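Local atomic coordinates of Sodium/sialic acid symporter SiaT (Proteus mirabilis, PDB entry 5NV9), a protein that couples the inward sodium gradient to the uptake of the sialic acid N-acetylneuraminic acid across the bacterial inner membrane. Residues 52-57 with 255-260; 84-89 with 276-281. One frame throughout, in Å; residues are numbered along the deposited sequence.

How the contacts relate
From the N terminus the chain first runs through helix 47-58, which gives 52-57 to contact 1, and then through helix 80-87 and the start of helix 89-102, which together carry 84-89 of contact 2. Nearly 170 residues later 255-260 returns to helix 47-58 and closes contact 1; a little further on, helix 267-301 brings 276-281 to 84-89 and closes contact 2. The two loops therefore cross. Their centres lie about 12 Å apart and helix 47-58 joins them: the Phe55 ring packs on Val281 and Leu280, and Val54 touches Asn277. Contact 1 lies beside the sodium sites, while contact 2 borders the sialic acid pocket of this LeuT-fold symporter.

Contact 1. Residues 52-57 with 255-260; sequences VSVFAT and QDVVQR. With NA (sodium ion), chain B.
Arg260 and Ser53 form the polar centre of this buried contact. Arg260 NE donates to Ser53 OG at 2.9 Å, a nearly straight bond (163°) that lies almost in the guanidinium plane. Ser53 OG also hydrogen-bonds to Asp182, a ligand of the second sodium ion, Na3, so the serine hydroxyl links arginine and carboxylate. The bend of the arginine chain at chi2 (83°) turns its end back along its own segment, where NH1 makes a weak hydrogen bond to Asp256 O.

Thr57 OG1 sits over one face of the guanidinium, 3.6 Å from Arg260 CZ and offset toward the rim. That hydroxyl donates to Ser53 O at 2.7 Å, one turn back, and is also hydrogen-bonded to Ser346. The backbone N of Thr57 reaches the same carbonyl oxygen from the other face, so Ser53 O is gripped by two donors.

The apolar contacts belong to Val54: CG2 lies 3.6 Å from Arg260 CB, alongside the aliphatic part of the arginine, while CG1 meets Val257 CG1 at 4.2 Å. A chi1 of -66° puts the Thr57 hydroxyl beside the backbone N and turns CG2 to Asp256, in van der Waals approach 3.2 Å from OD2; the other carboxylate oxygen, OD1, hydrogen-bonds to Ser254.

On helix 47-58, Ala56 O binds a sodium ion at 2.1 Å, with Leu59, Ala339, Ser342 and Ser343 completing the Na2 site. Ser53 and Thr57 each hydrogen-bond a ligand of Na3, Asp182 and Ser346, so the contact is consistent with a second shell of that site, with Arg260 behind it.

Contact 2. Residues 84-89 with 276-281; sequences LAIAIL and TNAKLV
Ile86 overlaps Val281, the two side chains running past each other in opposite directions with Ile86 CG1 3.8 Å from Val281 CG1. The isoleucine has CG1 beside its own backbone N (chi1 -61°) and an extended end that carries CD1 to within 3.6 Å of Ala278 O. Its other branch, CG2, rests 4.0 Å from Ala278 CB. The same alanine methyl is met by Leu89 CD1, also at 4.0 Å, so the small residue is received between the branched side chains of Ile86 and Leu89.

Leu89 CD1 also lies 3.8 Å from Asn277 ND2, the two side chains crossing at about a right angle. Asn277 ND2 donates to a water at 2.8 Å, which gives a weak hydrogen bond to Ala85 O. This bridge spans the two helices, and no direct hydrogen bond joins the segments.

The contact lies within the membrane, joining 84-89, which runs from helix 80-87 into helix 89-102, to helix 267-301. Val281 also touches the bound sialic acid. Asn277 and Val281 have helix 47-58 as their neighbour, while Ala85 and Leu89 reach helix 236-253 at Asn247 and Phe251.

Contact 1. Residues 52-57 with 255-260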
# COMPACT_ATOMS: atom_id res chain seq x y z
N VAL A 52 12.91 2.08 3.58
CA VAL A 52 11.92 2.74 4.44
C VAL A 52 10.71 3.29 3.63
O VAL A 52 9.54 3.35 4.09
CB VAL A 52 12.55 3.90 5.29
CG1 VAL A 52 11.46 4.47 6.21
CG2 VAL A 52 13.71 3.34 6.17
N SER A 53 11.00 3.76 2.46
CA SER A 53 9.97 4.30 1.57
C SER A 53 9.01 3.20 1.08
O SER A 53 7.80 3.47 0.89
CB SER A 53 10.62 4.99 0.33
OG SER A 53 9.60 5.45 -0.54
N VAL A 54 9.54 1.98 0.91
CA VAL A 54 8.71 0.82 0.47
C VAL A 54 7.75 0.50 1.61
O VAL A 54 6.60 0.34 1.40
CB VAL A 54 9.56 -0.47 0.19
CG1 VAL A 54 8.66 -1.69 0.12
CG2 VAL A 54 10.38 -0.37 -1.06
N PHE A 55 8.27 0.42 2.85
CA PHE A 55 7.45 0.14 4.06
C PHE A 55 6.35 1.20 4.22
O PHE A 55 5.19 0.86 4.45
CB PHE A 55 8.33 0.01 5.31
CG PHE A 55 7.58 -0.28 6.60
CD1 PHE A 55 7.03 -1.52 6.82
CD2 PHE A 55 7.48 0.69 7.62
CE1 PHE A 55 6.35 -1.79 7.99
CE2 PHE A 55 6.80 0.42 8.79
CZ PHE A 55 6.24 -0.83 8.98
N ALA A 56 6.71 2.48 4.05
CA ALA A 56 5.75 3.59 4.27
C ALA A 56 4.73 3.70 3.13
O ALA A 56 3.59 4.07 3.37
CB ALA A 56 6.46 4.92 4.46
N THR A 57 5.12 3.35 1.93
CA THR A 57 4.23 3.22 0.74
C THR A 57 3.17 2.14 1.03
O THR A 57 2.02 2.39 0.85
CB THR A 57 5.05 2.91 -0.56
OG1 THR A 57 5.89 4.03 -0.91
CG2 THR A 57 4.16 2.54 -1.83
N GLN A 255 3.34 -0.97 -9.28
CA GLN A 255 4.30 0.07 -9.60
C GLN A 255 4.78 0.88 -8.40
O GLN A 255 5.91 1.37 -8.42
CB GLN A 255 3.69 0.99 -10.67
CG GLN A 255 4.55 2.22 -11.01
CD GLN A 255 5.88 1.93 -11.72
OE1 GLN A 255 6.23 0.76 -11.99
NE2 GLN A 255 6.67 2.98 -11.92
N ASP A 256 3.92 1.09 -7.38
CA ASP A 256 4.34 1.92 -6.21
C ASP A 256 5.54 1.31 -5.45
O ASP A 256 6.40 2.05 -4.98
CB ASP A 256 3.16 2.26 -5.27
CG ASP A 256 2.46 1.02 -4.71
OD1 ASP A 256 2.43 -0.10 -5.36
OD2 ASP A 256 1.90 1.20 -3.61
N VAL A 257 5.62 -0.02 -5.38
CA VAL A 257 6.75 -0.69 -4.78
C VAL A 257 7.92 -0.92 -5.78
O VAL A 257 9.08 -0.56 -5.53
CB VAL A 257 6.28 -1.97 -4.09
CG1 VAL A 257 7.48 -2.84 -3.71
CG2 VAL A 257 5.51 -1.61 -2.84
N VAL A 258 7.57 -1.44 -6.95
CA VAL A 258 8.54 -1.81 -7.96
C VAL A 258 9.39 -0.63 -8.36
O VAL A 258 10.58 -0.75 -8.61
CB VAL A 258 7.87 -2.44 -9.24
CG1 VAL A 258 8.92 -2.68 -10.28
CG2 VAL A 258 7.24 -3.77 -8.92
N GLN A 259 8.79 0.54 -8.43
CA GLN A 259 9.56 1.78 -8.65
C GLN A 259 10.74 2.00 -7.70
O GLN A 259 11.78 2.55 -8.10
CB GLN A 259 8.61 2.97 -8.54
CG GLN A 259 8.88 4.08 -9.52
CD GLN A 259 7.96 5.25 -9.28
OE1 GLN A 259 6.82 5.04 -8.84
NE2 GLN A 259 8.45 6.50 -9.50
N ARG A 260 10.61 1.57 -6.44
CA ARG A 260 11.73 1.71 -5.49
C ARG A 260 12.90 0.78 -5.80
O ARG A 260 13.98 1.01 -5.28
CB ARG A 260 11.29 1.47 -4.05
CG ARG A 260 10.74 2.69 -3.36
CD ARG A 260 9.30 2.94 -3.67
NE ARG A 260 8.86 4.23 -3.11
CZ ARG A 260 7.95 5.03 -3.68
NH1 ARG A 260 7.36 4.69 -4.80
NH2 ARG A 260 7.68 6.19 -3.12
NA NA B . 1.83 4.96 4.20

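Contact 2. Residues 84-89 with 276-281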
# COMPACT_ATOMS: atom_id res chain seq x y z
N LEU A 84 4.86 -13.55 5.59
CA LEU A 84 4.87 -14.06 4.21
C LEU A 84 5.41 -13.00 3.26
O LEU A 84 5.89 -13.32 2.23
CB LEU A 84 3.48 -14.46 3.74
CG LEU A 84 2.92 -15.67 4.47
CD1 LEU A 84 1.45 -15.95 4.10
CD2 LEU A 84 3.79 -16.89 4.24
N ALA A 85 5.30 -11.74 3.63
CA ALA A 85 5.72 -10.58 2.81
C ALA A 85 7.22 -10.49 2.88
O ALA A 85 7.86 -10.01 1.93
CB ALA A 85 5.09 -9.30 3.31
N ILE A 86 7.80 -10.92 3.99
CA ILE A 86 9.24 -10.99 4.10
C ILE A 86 9.75 -12.25 3.39
O ILE A 86 10.71 -12.18 2.65
CB ILE A 86 9.68 -11.00 5.57
CG1 ILE A 86 9.22 -9.73 6.25
CG2 ILE A 86 11.19 -11.24 5.71
CD1 ILE A 86 9.44 -9.77 7.75
N ALA A 87 9.10 -13.39 3.63
CA ALA A 87 9.53 -14.64 3.02
C ALA A 87 9.62 -14.64 1.50
O ALA A 87 10.43 -15.35 0.95
CB ALA A 87 8.60 -15.76 3.46
N ILE A 88 8.79 -13.89 0.80
CA ILE A 88 8.91 -13.83 -0.66
C ILE A 88 10.03 -12.92 -1.17
O ILE A 88 10.38 -13.03 -2.34
CB ILE A 88 7.60 -13.39 -1.36
CG1 ILE A 88 7.17 -12.02 -0.92
CG2 ILE A 88 6.47 -14.41 -1.10
CD1 ILE A 88 6.34 -11.28 -1.94
N LEU A 89 10.60 -12.04 -0.34
CA LEU A 89 11.57 -11.05 -0.84
C LEU A 89 12.81 -11.58 -1.59
O LEU A 89 13.22 -10.97 -2.55
CB LEU A 89 12.01 -10.04 0.26
CG LEU A 89 10.87 -9.13 0.77
CD1 LEU A 89 11.27 -8.18 1.91
CD2 LEU A 89 10.19 -8.36 -0.35
N THR A 276 16.22 -3.51 4.51
CA THR A 276 15.68 -2.50 5.39
C THR A 276 14.14 -2.63 5.56
O THR A 276 13.58 -2.43 6.66
CB THR A 276 15.99 -1.11 4.85
OG1 THR A 276 17.40 -0.97 4.72
CG2 THR A 276 15.48 -0.07 5.77
N ASN A 277 13.46 -2.85 4.43
CA ASN A 277 12.04 -3.05 4.45
C ASN A 277 11.71 -4.30 5.28
O ASN A 277 10.84 -4.22 6.15
CB ASN A 277 11.47 -3.15 3.04
CG ASN A 277 10.03 -3.56 3.04
OD1 ASN A 277 9.17 -2.74 3.34
ND2 ASN A 277 9.74 -4.86 2.75
N ALA A 278 12.39 -5.41 5.04
CA ALA A 278 12.20 -6.61 5.88
C ALA A 278 12.34 -6.42 7.40
O ALA A 278 11.52 -6.91 8.16
CB ALA A 278 13.08 -7.73 5.42
N LYS A 279 13.36 -5.69 7.83
CA LYS A 279 13.52 -5.37 9.25
C LYS A 279 12.31 -4.64 9.82
O LYS A 279 11.81 -5.04 10.88
CB LYS A 279 14.75 -4.53 9.43
CG LYS A 279 16.01 -5.35 9.19
CD LYS A 279 17.21 -4.43 9.04
CE LYS A 279 18.50 -5.22 9.10
NZ LYS A 279 19.60 -4.26 9.40
N LEU A 280 11.79 -3.65 9.09
CA LEU A 280 10.62 -2.89 9.53
C LEU A 280 9.35 -3.73 9.62
O LEU A 280 8.57 -3.60 10.58
CB LEU A 280 10.39 -1.64 8.64
CG LEU A 280 11.43 -0.55 8.85
CD1 LEU A 280 11.44 0.48 7.70
CD2 LEU A 280 11.15 0.17 10.18
N VAL A 281 9.14 -4.61 8.62
CA VAL A 281 7.97 -5.42 8.55
C VAL A 281 8.04 -6.51 9.65
O VAL A 281 7.01 -6.95 10.17
CB VAL A 281 7.80 -6.02 7.13
CG1 VAL A 281 6.66 -7.00 7.10
CG2 VAL A 281 7.55 -4.90 6.12
O HOH W 1 7.75 -6.81 2.93